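Local coordinates for protein HhaI Restriction Endonuclease (PDB 6UKG) that probably cuts double-stranded DNA at a short recognition sequence, as type II restriction endonucleases do, and is bound to DNA here, at residues T32-F37 with Y44-M49; K127-S132 with F139-F144; L169-Q174 with D204-L209. All coordinates share one frame; numbering follows the deposited sequence.

How the contacts relate
The contacts follow one another in series, and none encloses or crosses another. Contact 1 comes first and closes the short hairpin of strands 35-37 and 43-47. Contact 2 closes a second hairpin, strands 126-132 and 136-140. The two hairpins lie side by side in one mixed sheet, because strand 43-47 runs parallel to strand 126-132, with Glu-46 O probably taking the N-H of Ile-130. Contact 3 brings helix 169-179 against strand 206-213 in a separate antiparallel sheet, closing a 29-residue loop with strands 184-186 to 200-203. Its centre is about 37 Å from that of contact 1 and about 44 Å from that of contact 2, across the chain's centre; contacts 1 and 3 both reach the bound DNA.

Contact 1: T32-F37 with Y44-M49; sequences TSDILF and YIEAKM. With nucleotides of chain B.
Asp-34 and Glu-46 meet with their side chains at about a right angle, and both carboxylates reach one phosphate of the DNA strand, chain B. Asp-34 OD2 lies 2.6 Å and Glu-46 OE2 2.7 Å from OP1 of DC9. Lys-48 NZ donates to OP2 of DC9 and to OP2 of DT10 (2.8 Å), as its long, flexible chain suits it to do. The spacing of these three residues fits the PD-(D/E)XK nuclease signature, so this is probably the cleavage site.

Backbone bonds position the acids. The side chain of Glu-46 sets out away from segment 32-37, but a bend at chi2 (-67°) swings OE1 back to accept the N-H of Asp-34 at 3.0 Å, nearly along the C-O axis. Asp-34 OD1 takes the N-H of Ala-47 (2.9 Å) on its anti lone pair. Behind them Ile-45 N bonds to Ile-35 O at 2.8 Å, while the return bond from Ile-35 N is weak. At the far end Leu-36 CD1 sits over the centre of the Tyr-44 ring, 3.8 Å from its centroid.

The branched Ile-35 and Ile-45 fill the opposite sheet face, where both meet Phe-22 of strand 22-24 and Ile-35 also touches Val-11 of helix 3-18. Strand 126-132 lies beside strand 43-47 in the same sheet, its Phe-129 against Glu-46.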
loop_
_atom_site.group_PDB
_atom_site.type_symbol
_atom_site.label_atom_id
_atom_site.label_comp_id
_atom_site.label_asym_id
_atom_site.label_seq_id
_atom_site.Cartn_x
_atom_site.Cartn_y
_atom_site.Cartn_z
ATOM N N THR A 32 7.362 -1.305 -7.369
ATOM C CA THR A 32 7.779 -2.698 -7.463
ATOM C C THR A 32 7.191 -3.461 -6.283
ATOM O O THR A 32 6.564 -2.883 -5.397
ATOM C CB THR A 32 9.305 -2.789 -7.574
ATOM O OG1 THR A 32 9.708 -4.148 -7.676
ATOM C CG2 THR A 32 9.967 -2.183 -6.386
ATOM N N SER A 33 7.357 -4.772 -6.307
ATOM C CA SER A 33 6.757 -5.645 -5.309
ATOM C C SER A 33 7.799 -6.053 -4.271
ATOM O O SER A 33 8.980 -5.781 -4.417
ATOM C CB SER A 33 6.123 -6.846 -6.005
ATOM O OG SER A 33 5.122 -6.366 -6.893
ATOM N N ASP A 34 7.340 -6.742 -3.215
ATOM C CA ASP A 34 8.089 -6.786 -1.963
ATOM C C ASP A 34 9.379 -7.591 -2.065
ATOM O O ASP A 34 10.394 -7.186 -1.495
ATOM C CB ASP A 34 7.248 -7.418 -0.848
ATOM C CG ASP A 34 5.979 -6.653 -0.529
ATOM O OD1 ASP A 34 5.039 -7.239 -0.076
ATOM O OD2 ASP A 34 5.962 -5.354 -0.787
ATOM N N ILE A 35 9.341 -8.759 -2.712
ATOM C CA ILE A 35 10.440 -9.717 -2.692
ATOM C C ILE A 35 10.670 -10.198 -4.118
ATOM O O ILE A 35 9.720 -10.535 -4.815
ATOM C CB ILE A 35 10.106 -10.910 -1.774
ATOM C CG1 ILE A 35 9.831 -10.442 -0.348
ATOM C CG2 ILE A 35 11.232 -11.928 -1.781
ATOM C CD1 ILE A 35 9.227 -11.526 0.557
ATOM N N LEU A 36 11.919 -10.254 -4.546
ATOM C CA LEU A 36 12.283 -10.745 -5.863
ATOM C C LEU A 36 13.052 -12.051 -5.733
ATOM O O LEU A 36 14.010 -12.143 -4.953
ATOM C CB LEU A 36 13.129 -9.707 -6.593
ATOM C CG LEU A 36 13.627 -10.101 -7.985
ATOM C CD1 LEU A 36 12.498 -10.469 -8.912
ATOM C CD2 LEU A 36 14.422 -8.948 -8.579
ATOM N N PHE A 37 12.631 -13.053 -6.498
ATOM C CA PHE A 37 13.346 -14.313 -6.641
ATOM C C PHE A 37 14.291 -14.233 -7.833
ATOM O O PHE A 37 13.877 -13.849 -8.929
ATOM C CB PHE A 37 12.330 -15.452 -6.842
ATOM C CG PHE A 37 12.951 -16.745 -7.294
ATOM C CD1 PHE A 37 13.800 -17.455 -6.476
ATOM C CD2 PHE A 37 12.683 -17.247 -8.549
ATOM C CE1 PHE A 37 14.387 -18.629 -6.928
ATOM C CE2 PHE A 37 13.266 -18.405 -8.992
ATOM C CZ PHE A 37 14.109 -19.098 -8.187
ATOM N N TYR A 44 8.240 -12.053 -8.637
ATOM C CA TYR A 44 8.074 -11.371 -7.374
ATOM C C TYR A 44 7.106 -12.128 -6.461
ATOM O O TYR A 44 6.234 -12.881 -6.908
ATOM C CB TYR A 44 7.563 -9.942 -7.590
ATOM C CG TYR A 44 8.573 -9.009 -8.222
ATOM C CD1 TYR A 44 9.458 -8.273 -7.438
ATOM C CD2 TYR A 44 8.649 -8.856 -9.595
ATOM C CE1 TYR A 44 10.368 -7.406 -8.013
ATOM C CE2 TYR A 44 9.581 -8.002 -10.176
ATOM C CZ TYR A 44 10.410 -7.279 -9.379
ATOM O OH TYR A 44 11.317 -6.423 -9.961
ATOM N N ILE A 45 7.289 -11.897 -5.163
ATOM C CA ILE A 45 6.469 -12.453 -4.101
ATOM C C ILE A 45 5.994 -11.279 -3.260
ATOM O O ILE A 45 6.792 -10.407 -2.901
ATOM C CB ILE A 45 7.295 -13.425 -3.239
ATOM C CG1 ILE A 45 7.856 -14.568 -4.085
ATOM C CG2 ILE A 45 6.471 -13.950 -2.072
ATOM C CD1 ILE A 45 8.982 -15.329 -3.422
ATOM N N GLU A 46 4.708 -11.224 -2.990
ATOM C CA GLU A 46 4.157 -10.242 -2.073
ATOM C C GLU A 46 4.072 -10.840 -0.681
ATOM O O GLU A 46 3.563 -11.936 -0.513
ATOM C CB GLU A 46 2.773 -9.798 -2.526
ATOM C CG GLU A 46 2.770 -8.672 -3.545
ATOM C CD GLU A 46 3.273 -7.371 -2.948
ATOM O OE1 GLU A 46 4.355 -6.960 -3.246
ATOM O OE2 GLU A 46 2.492 -6.736 -2.091
ATOM N N ALA A 47 4.553 -10.112 0.311
ATOM C CA ALA A 47 4.427 -10.493 1.699
ATOM C C ALA A 47 3.276 -9.680 2.259
ATOM O O ALA A 47 3.200 -8.461 2.041
ATOM C CB ALA A 47 5.722 -10.214 2.453
ATOM N N LYS A 48 2.334 -10.343 2.889
ATOM C CA LYS A 48 1.165 -9.676 3.441
ATOM C C LYS A 48 0.975 -10.098 4.881
ATOM O O LYS A 48 0.955 -11.294 5.173
ATOM C CB LYS A 48 -0.125 -10.013 2.672
ATOM C CG LYS A 48 -0.192 -9.386 1.295
ATOM C CD LYS A 48 -0.487 -7.889 1.376
ATOM C CE LYS A 48 -0.034 -7.124 0.140
ATOM N NZ LYS A 48 -0.150 -5.678 0.374
ATOM N N MET A 49 0.788 -9.127 5.766
ATOM C CA MET A 49 0.337 -9.441 7.105
ATOM C C MET A 49 -1.098 -9.980 7.083
ATOM O O MET A 49 -1.827 -9.813 6.101
ATOM C CB MET A 49 0.426 -8.198 7.979
ATOM C CG MET A 49 1.850 -7.713 8.141
ATOM S SD MET A 49 2.078 -6.411 9.371
ATOM C CE MET A 49 1.881 -7.324 10.903
ATOM P P DC B 9 2.570 -3.499 -0.669
ATOM O OP1 DC B 9 3.462 -4.682 -0.721
ATOM O OP2 DC B 9 1.222 -3.609 -1.246
ATOM O "O5'" DC B 9 2.361 -3.016 0.842
ATOM C "C5'" DC B 9 3.464 -3.049 1.734
ATOM C "C4'" DC B 9 3.168 -2.294 2.996
ATOM O "O4'" DC B 9 2.944 -0.891 2.717
ATOM C "C3'" DC B 9 1.907 -2.700 3.738
ATOM O "O3'" DC B 9 2.093 -3.925 4.456
ATOM C "C2'" DC B 9 1.693 -1.479 4.636
ATOM C "C1'" DC B 9 2.094 -0.333 3.693
ATOM N N1 DC B 9 0.903 0.282 3.043
ATOM C C2 DC B 9 0.243 1.298 3.706
ATOM O O2 DC B 9 0.711 1.705 4.778
ATOM N N3 DC B 9 -0.874 1.813 3.176
ATOM C C4 DC B 9 -1.351 1.347 2.025
ATOM N N4 DC B 9 -2.468 1.888 1.555
ATOM C C5 DC B 9 -0.705 0.292 1.327
ATOM C C6 DC B 9 0.395 -0.226 1.879
ATOM P P DT B 10 0.910 -5.024 4.458
ATOM O OP1 DT B 10 1.456 -6.199 5.163
ATOM O OP2 DT B 10 0.352 -5.148 3.099
ATOM O "O5'" DT B 10 -0.265 -4.358 5.319
ATOM C "C5'" DT B 10 -0.271 -4.458 6.724
ATOM C "C4'" DT B 10 -0.086 -3.096 7.336
ATOM O "O4'" DT B 10 -1.154 -2.214 6.905
ATOM C "C3'" DT B 10 -0.105 -3.069 8.854
ATOM O "O3'" DT B 10 1.024 -2.320 9.257
ATOM C "C2'" DT B 10 -1.450 -2.431 9.220
ATOM C "C1'" DT B 10 -1.757 -1.568 8.019
ATOM N N1 DT B 10 -3.207 -1.396 7.678
ATOM C C2 DT B 10 -3.731 -0.124 7.566
ATOM O O2 DT B 10 -3.100 0.887 7.810
ATOM N N3 DT B 10 -5.041 -0.069 7.186
ATOM C C4 DT B 10 -5.871 -1.123 6.888
ATOM O O4 DT B 10 -7.042 -0.955 6.536
ATOM C C5 DT B 10 -5.267 -2.432 6.988
ATOM C C7 DT B 10 -6.086 -3.645 6.696
ATOM C C6 DT B 10 -3.970 -2.506 7.361
HETATM O O HOH W 1 12.167 -4.524 -8.135
HETATM O O HOH W 2 3.376 -4.578 -5.254
#

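Contact 2: K127-S132 with F139-F144; sequences KFFITS and FPIEHF
Phe-129 packs against Phe-139, Ile-141 and Phe-144, and each portion of its side chain has a different neighbour. Its CB stands over the face of the Phe-139 ring, 3.5 Å from CZ, in a CH-pi contact. Phe-139 achieves this by placing CG between its backbone N and carbonyl carbon (chi1 63°), which turns the ring back toward the partner strand. The two rings are nearly parallel but slid so far apart that they barely overlap, their centroids 5.9 Å from each other.

Further out, CD1 and CE1 of Phe-129 form an edge that meets the CG2 methyl of Ile-141, 3.7 Å from CD1. The remaining rim atoms CD2, CE2 and CZ are met over one face of the Phe-129 ring by Phe-144 CE1, which is 3.8 Å from Phe-129 CE2. Here the edge of Phe-144 is directed at the face of Phe-129 in a T-shaped stack, with planes at 84°. Flat phenylalanines suit this place because each can offer a face to one neighbour and an edge to another.

The backbones fix these positions. Phe-129 and Phe-139 exchange both N-H...O bonds, that from Phe-129 N to Phe-139 O being 2.9 Å. Ile-141 N then bonds to Lys-127 O from above the carbonyl plane, as the chain leaves the strand for a 3-10 turn. Phe-128 and Pro-140 pair on the other sheet face, Phe-128 CE2 to Pro-140 CB 3.7 Å; a proline fits because this non-hydrogen-bonded position asks no N-H of it. The result is an antiparallel beta hairpin at the sheet's border, with Phe-129, Phe-139 and Phe-144 forming an aromatic cluster.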
loop_
_atom_site.group_PDB
_atom_site.type_symbol
_atom_site.label_atom_id
_atom_site.label_comp_id
_atom_site.label_asym_id
_atom_site.label_seq_id
_atom_site.Cartn_x
_atom_site.Cartn_y
_atom_site.Cartn_z
ATOM N N LYS A 127 3.935 -13.867 -8.665
ATOM C CA LYS A 127 3.404 -15.217 -8.837
ATOM C C LYS A 127 2.913 -15.829 -7.534
ATOM O O LYS A 127 2.083 -16.741 -7.574
ATOM C CB LYS A 127 4.427 -16.151 -9.489
ATOM C CG LYS A 127 4.672 -15.904 -10.950
ATOM C CD LYS A 127 5.607 -16.980 -11.536
ATOM C CE LYS A 127 6.095 -16.650 -12.911
ATOM N NZ LYS A 127 4.982 -16.532 -13.862
ATOM N N PHE A 128 3.450 -15.383 -6.390
ATOM C CA PHE A 128 3.125 -15.982 -5.101
ATOM C C PHE A 128 2.968 -14.890 -4.058
ATOM O O PHE A 128 3.544 -13.804 -4.181
ATOM C CB PHE A 128 4.238 -16.953 -4.629
ATOM C CG PHE A 128 4.337 -18.203 -5.470
ATOM C CD1 PHE A 128 5.042 -18.212 -6.661
ATOM C CD2 PHE A 128 3.705 -19.361 -5.070
ATOM C CE1 PHE A 128 5.077 -19.328 -7.452
ATOM C CE2 PHE A 128 3.742 -20.503 -5.865
ATOM C CZ PHE A 128 4.426 -20.475 -7.059
ATOM N N PHE A 129 2.197 -15.223 -3.027
ATOM C CA PHE A 129 2.132 -14.462 -1.793
ATOM C C PHE A 129 2.716 -15.300 -0.666
ATOM O O PHE A 129 2.641 -16.533 -0.683
ATOM C CB PHE A 129 0.685 -14.088 -1.432
ATOM C CG PHE A 129 0.159 -12.858 -2.155
ATOM C CD1 PHE A 129 0.123 -12.777 -3.532
ATOM C CD2 PHE A 129 -0.243 -11.752 -1.452
ATOM C CE1 PHE A 129 -0.355 -11.630 -4.171
ATOM C CE2 PHE A 129 -0.713 -10.626 -2.084
ATOM C CZ PHE A 129 -0.770 -10.579 -3.439
ATOM N N ILE A 130 3.273 -14.620 0.329
ATOM C CA ILE A 130 3.696 -15.233 1.579
ATOM C C ILE A 130 3.040 -14.471 2.719
ATOM O O ILE A 130 3.003 -13.233 2.721
ATOM C CB ILE A 130 5.232 -15.302 1.736
ATOM C CG1 ILE A 130 5.624 -16.063 3.015
ATOM C CG2 ILE A 130 5.880 -13.924 1.668
ATOM C CD1 ILE A 130 7.097 -16.417 3.062
ATOM N N THR A 131 2.506 -15.221 3.676
ATOM C CA THR A 131 1.919 -14.656 4.879
ATOM C C THR A 131 2.272 -15.582 6.033
ATOM O O THR A 131 3.042 -16.535 5.879
ATOM C CB THR A 131 0.417 -14.390 4.665
ATOM O OG1 THR A 131 -0.122 -13.688 5.792
ATOM C CG2 THR A 131 -0.353 -15.654 4.461
ATOM N N SER A 132 1.716 -15.301 7.200
ATOM C CA SER A 132 1.985 -16.129 8.365
ATOM C C SER A 132 0.811 -16.063 9.317
ATOM O O SER A 132 0.280 -14.987 9.576
ATOM C CB SER A 132 3.219 -15.641 9.122
ATOM O OG SER A 132 3.401 -16.406 10.305
ATOM N N PHE A 139 1.638 -19.272 -1.293
ATOM C CA PHE A 139 0.641 -19.776 -2.216
ATOM C C PHE A 139 0.677 -19.006 -3.535
ATOM O O PHE A 139 1.016 -17.820 -3.559
ATOM C CB PHE A 139 -0.769 -19.759 -1.604
ATOM C CG PHE A 139 -1.284 -18.385 -1.273
ATOM C CD1 PHE A 139 -1.938 -17.642 -2.230
ATOM C CD2 PHE A 139 -1.128 -17.848 -0.007
ATOM C CE1 PHE A 139 -2.409 -16.375 -1.942
ATOM C CE2 PHE A 139 -1.615 -16.579 0.301
ATOM C CZ PHE A 139 -2.257 -15.854 -0.664
ATOM N N PRO A 140 0.314 -19.671 -4.629
ATOM C CA PRO A 140 0.270 -18.996 -5.925
ATOM C C PRO A 140 -0.970 -18.130 -6.028
ATOM O O PRO A 140 -2.020 -18.425 -5.475
ATOM C CB PRO A 140 0.204 -20.164 -6.917
ATOM C CG PRO A 140 -0.547 -21.234 -6.148
ATOM C CD PRO A 140 -0.059 -21.096 -4.738
ATOM N N ILE A 141 -0.846 -17.031 -6.780
ATOM C CA ILE A 141 -1.928 -16.053 -6.823
ATOM C C ILE A 141 -3.244 -16.646 -7.299
ATOM O O ILE A 141 -4.314 -16.183 -6.889
ATOM C CB ILE A 141 -1.541 -14.811 -7.633
ATOM C CG1 ILE A 141 -1.206 -15.140 -9.081
ATOM C CG2 ILE A 141 -0.437 -14.097 -6.964
ATOM C CD1 ILE A 141 -1.210 -13.885 -9.900
ATOM N N GLU A 142 -3.206 -17.664 -8.155
ATOM C CA GLU A 142 -4.458 -18.243 -8.651
ATOM C C GLU A 142 -5.297 -18.890 -7.556
ATOM O O GLU A 142 -6.480 -19.161 -7.802
ATOM C CB GLU A 142 -4.197 -19.252 -9.765
ATOM C CG GLU A 142 -3.243 -20.336 -9.383
ATOM C CD GLU A 142 -1.748 -20.018 -9.698
ATOM O OE1 GLU A 142 -1.303 -18.885 -9.782
ATOM O OE2 GLU A 142 -0.957 -21.067 -9.867
ATOM N N HIS A 143 -4.740 -19.109 -6.368
ATOM C CA HIS A 143 -5.452 -19.715 -5.251
ATOM C C HIS A 143 -5.782 -18.728 -4.144
ATOM O O HIS A 143 -6.136 -19.145 -3.040
ATOM C CB HIS A 143 -4.680 -20.907 -4.699
ATOM C CG HIS A 143 -4.754 -22.094 -5.591
ATOM N ND1 HIS A 143 -3.990 -23.221 -5.405
ATOM C CD2 HIS A 143 -5.501 -22.323 -6.699
ATOM C CE1 HIS A 143 -4.271 -24.103 -6.348
ATOM N NE2 HIS A 143 -5.178 -23.578 -7.151
ATOM N N PHE A 144 -5.731 -17.428 -4.442
ATOM C CA PHE A 144 -5.873 -16.380 -3.433
ATOM C C PHE A 144 -7.081 -16.575 -2.521
ATOM O O PHE A 144 -6.985 -16.370 -1.304
ATOM C CB PHE A 144 -5.954 -15.041 -4.169
ATOM C CG PHE A 144 -5.665 -13.856 -3.299
ATOM C CD1 PHE A 144 -4.374 -13.394 -3.171
ATOM C CD2 PHE A 144 -6.659 -13.203 -2.619
ATOM C CE1 PHE A 144 -4.070 -12.311 -2.386
ATOM C CE2 PHE A 144 -6.358 -12.109 -1.816
ATOM C CZ PHE A 144 -5.062 -11.684 -1.695
HETATM O O HOH W 3 1.377 -18.090 -9.902
#

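Contact 3: L169-Q174 with D204-L209; sequences LPDFKQ and DDKDFL
Asp-171 and Phe-172 are the two helix residues that meet the segment 204-209, where helix 169-179 packs across a four-stranded antiparallel sheet. The helix and the strand 206-209 run at 72° to each other, with axes 9.8 Å apart, a spacing that side chains must bridge.

Asp-171 comes first and faces the turn between strands 200-203 and 206-213. Its OD2 lies 2.8 Å from Asp-204 OD2, near enough to suggest that one of the acids may hold a proton, and the carboxylate planes are 66° apart. The same OD2 makes a long salt bridge to Lys-206 NZ at 3.7 Å, and the lysine's positive charge probably offsets part of the repulsion between the acids. Lys-206 extends its chain and bends only at chi4 to bring the amine there, and it also packs on a phosphate of the bound DNA. Asp-204 and Asp-205 both have positive phi values and fit a type I' turn, a conformation that aspartate tolerates better than most residues.

Beyond the carboxylate, Phe-208 CZ slips beneath the helix backbone, 4.1 Å from Asp-171 C and 3.7 Å from Phe-172 CA. Phe-172 is next in sequence and carries the apolar half of the contact; its side chain also touches Leu-164, Met-185, Ile-201 and Val-219. Phe-172 holds CG anti to its backbone N, which turns the CD1 edge of its ring onto the face of Phe-208, the planes 63° and the centroids 5.0 Å apart. The closest approach of this edge-to-face pair is Phe-172 CD1 to Phe-208 CG, at 3.5 Å.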
loop_
_atom_site.group_PDB
_atom_site.type_symbol
_atom_site.label_atom_id
_atom_site.label_comp_id
_atom_site.label_asym_id
_atom_site.label_seq_id
_atom_site.Cartn_x
_atom_site.Cartn_y
_atom_site.Cartn_z
ATOM N N LEU A 169 11.485 26.741 3.402
ATOM C CA LEU A 169 12.166 26.973 4.673
ATOM C C LEU A 169 11.653 28.210 5.394
ATOM O O LEU A 169 11.416 28.132 6.612
ATOM C CB LEU A 169 13.675 27.005 4.424
ATOM C CG LEU A 169 14.640 26.907 5.596
ATOM C CD1 LEU A 169 14.343 25.723 6.489
ATOM C CD2 LEU A 169 16.057 26.809 5.029
ATOM N N PRO A 170 11.456 29.364 4.742
ATOM C CA PRO A 170 10.901 30.511 5.478
ATOM C C PRO A 170 9.535 30.227 6.080
ATOM O O PRO A 170 9.269 30.633 7.218
ATOM C CB PRO A 170 10.866 31.632 4.426
ATOM C CG PRO A 170 11.862 31.225 3.394
ATOM C CD PRO A 170 11.816 29.722 3.356
ATOM N N ASP A 171 8.659 29.526 5.354
ATOM C CA ASP A 171 7.343 29.212 5.903
ATOM C C ASP A 171 7.465 28.293 7.107
ATOM O O ASP A 171 6.720 28.436 8.081
ATOM C CB ASP A 171 6.445 28.573 4.844
ATOM C CG ASP A 171 5.746 29.602 3.976
ATOM O OD1 ASP A 171 5.942 30.815 4.205
ATOM O OD2 ASP A 171 4.998 29.199 3.062
ATOM N N PHE A 172 8.395 27.336 7.057
ATOM C CA PHE A 172 8.574 26.431 8.185
ATOM C C PHE A 172 9.096 27.169 9.409
ATOM O O PHE A 172 8.595 26.963 10.523
ATOM C CB PHE A 172 9.514 25.292 7.805
ATOM C CG PHE A 172 9.761 24.339 8.921
ATOM C CD1 PHE A 172 8.717 23.603 9.447
ATOM C CD2 PHE A 172 11.032 24.182 9.456
ATOM C CE1 PHE A 172 8.926 22.733 10.484
ATOM C CE2 PHE A 172 11.248 23.308 10.488
ATOM C CZ PHE A 172 10.191 22.576 11.004
ATOM N N LYS A 173 10.093 28.038 9.224
ATOM C CA LYS A 173 10.601 28.813 10.353
ATOM C C LYS A 173 9.519 29.707 10.940
ATOM O O LYS A 173 9.420 29.852 12.163
ATOM C CB LYS A 173 11.820 29.635 9.937
ATOM C CG LYS A 173 13.024 28.773 9.638
ATOM C CD LYS A 173 14.178 29.606 9.137
ATOM C CE LYS A 173 15.434 28.772 8.995
ATOM N NZ LYS A 173 16.513 29.479 8.265
ATOM N N GLN A 174 8.689 30.306 10.088
ATOM C CA GLN A 174 7.603 31.132 10.597
ATOM C C GLN A 174 6.636 30.308 11.441
ATOM O O GLN A 174 6.179 30.763 12.499
ATOM C CB GLN A 174 6.872 31.791 9.430
ATOM C CG GLN A 174 6.177 33.056 9.822
ATOM C CD GLN A 174 5.094 33.465 8.847
ATOM O OE1 GLN A 174 4.863 32.796 7.840
ATOM N NE2 GLN A 174 4.416 34.563 9.148
ATOM N N ASP A 204 1.083 29.036 6.128
ATOM C CA ASP A 204 0.997 29.429 4.721
ATOM C C ASP A 204 0.574 28.263 3.830
ATOM O O ASP A 204 1.162 27.997 2.778
ATOM C CB ASP A 204 2.305 30.059 4.242
ATOM C CG ASP A 204 2.140 30.829 2.945
ATOM O OD1 ASP A 204 1.357 31.801 2.924
ATOM O OD2 ASP A 204 2.797 30.461 1.948
ATOM N N ASP A 205 -0.470 27.561 4.262
ATOM C CA ASP A 205 -1.092 26.468 3.521
ATOM C C ASP A 205 -0.236 25.211 3.482
ATOM O O ASP A 205 -0.537 24.287 2.714
ATOM C CB ASP A 205 -1.473 26.884 2.096
ATOM C CG ASP A 205 -2.490 25.951 1.474
ATOM O OD1 ASP A 205 -3.370 25.540 2.155
ATOM O OD2 ASP A 205 -2.366 25.642 0.185
ATOM N N LYS A 206 0.821 25.144 4.278
ATOM C CA LYS A 206 1.655 23.956 4.379
ATOM C C LYS A 206 1.487 23.340 5.758
ATOM O O LYS A 206 1.566 24.039 6.776
ATOM C CB LYS A 206 3.131 24.282 4.125
ATOM C CG LYS A 206 3.416 24.672 2.679
ATOM C CD LYS A 206 4.903 24.644 2.333
ATOM C CE LYS A 206 5.135 24.994 0.863
ATOM N NZ LYS A 206 4.949 26.441 0.560
ATOM N N ASP A 207 1.250 22.040 5.787
ATOM C CA ASP A 207 1.245 21.282 7.027
ATOM C C ASP A 207 2.567 20.536 7.099
ATOM O O ASP A 207 2.923 19.807 6.172
ATOM C CB ASP A 207 0.063 20.319 7.057
ATOM C CG ASP A 207 -1.266 21.048 7.028
ATOM O OD1 ASP A 207 -1.425 22.028 7.698
ATOM O OD2 ASP A 207 -2.210 20.560 6.244
ATOM N N PHE A 208 3.302 20.756 8.182
ATOM C CA PHE A 208 4.595 20.140 8.392
ATOM C C PHE A 208 4.502 19.042 9.441
ATOM O O PHE A 208 3.676 19.096 10.355
ATOM C CB PHE A 208 5.620 21.180 8.853
ATOM C CG PHE A 208 5.783 22.337 7.909
ATOM C CD1 PHE A 208 6.610 22.221 6.802
ATOM C CD2 PHE A 208 5.124 23.550 8.129
ATOM C CE1 PHE A 208 6.787 23.301 5.938
ATOM C CE2 PHE A 208 5.301 24.621 7.265
ATOM C CZ PHE A 208 6.130 24.498 6.173
ATOM N N LEU A 209 5.392 18.066 9.323
ATOM C CA LEU A 209 5.527 16.982 10.275
ATOM C C LEU A 209 7.005 16.819 10.583
ATOM O O LEU A 209 7.827 16.686 9.667
ATOM C CB LEU A 209 4.953 15.683 9.695
ATOM C CG LEU A 209 5.134 14.408 10.519
ATOM C CD1 LEU A 209 4.420 14.480 11.851
ATOM C CD2 LEU A 209 4.658 13.186 9.721
#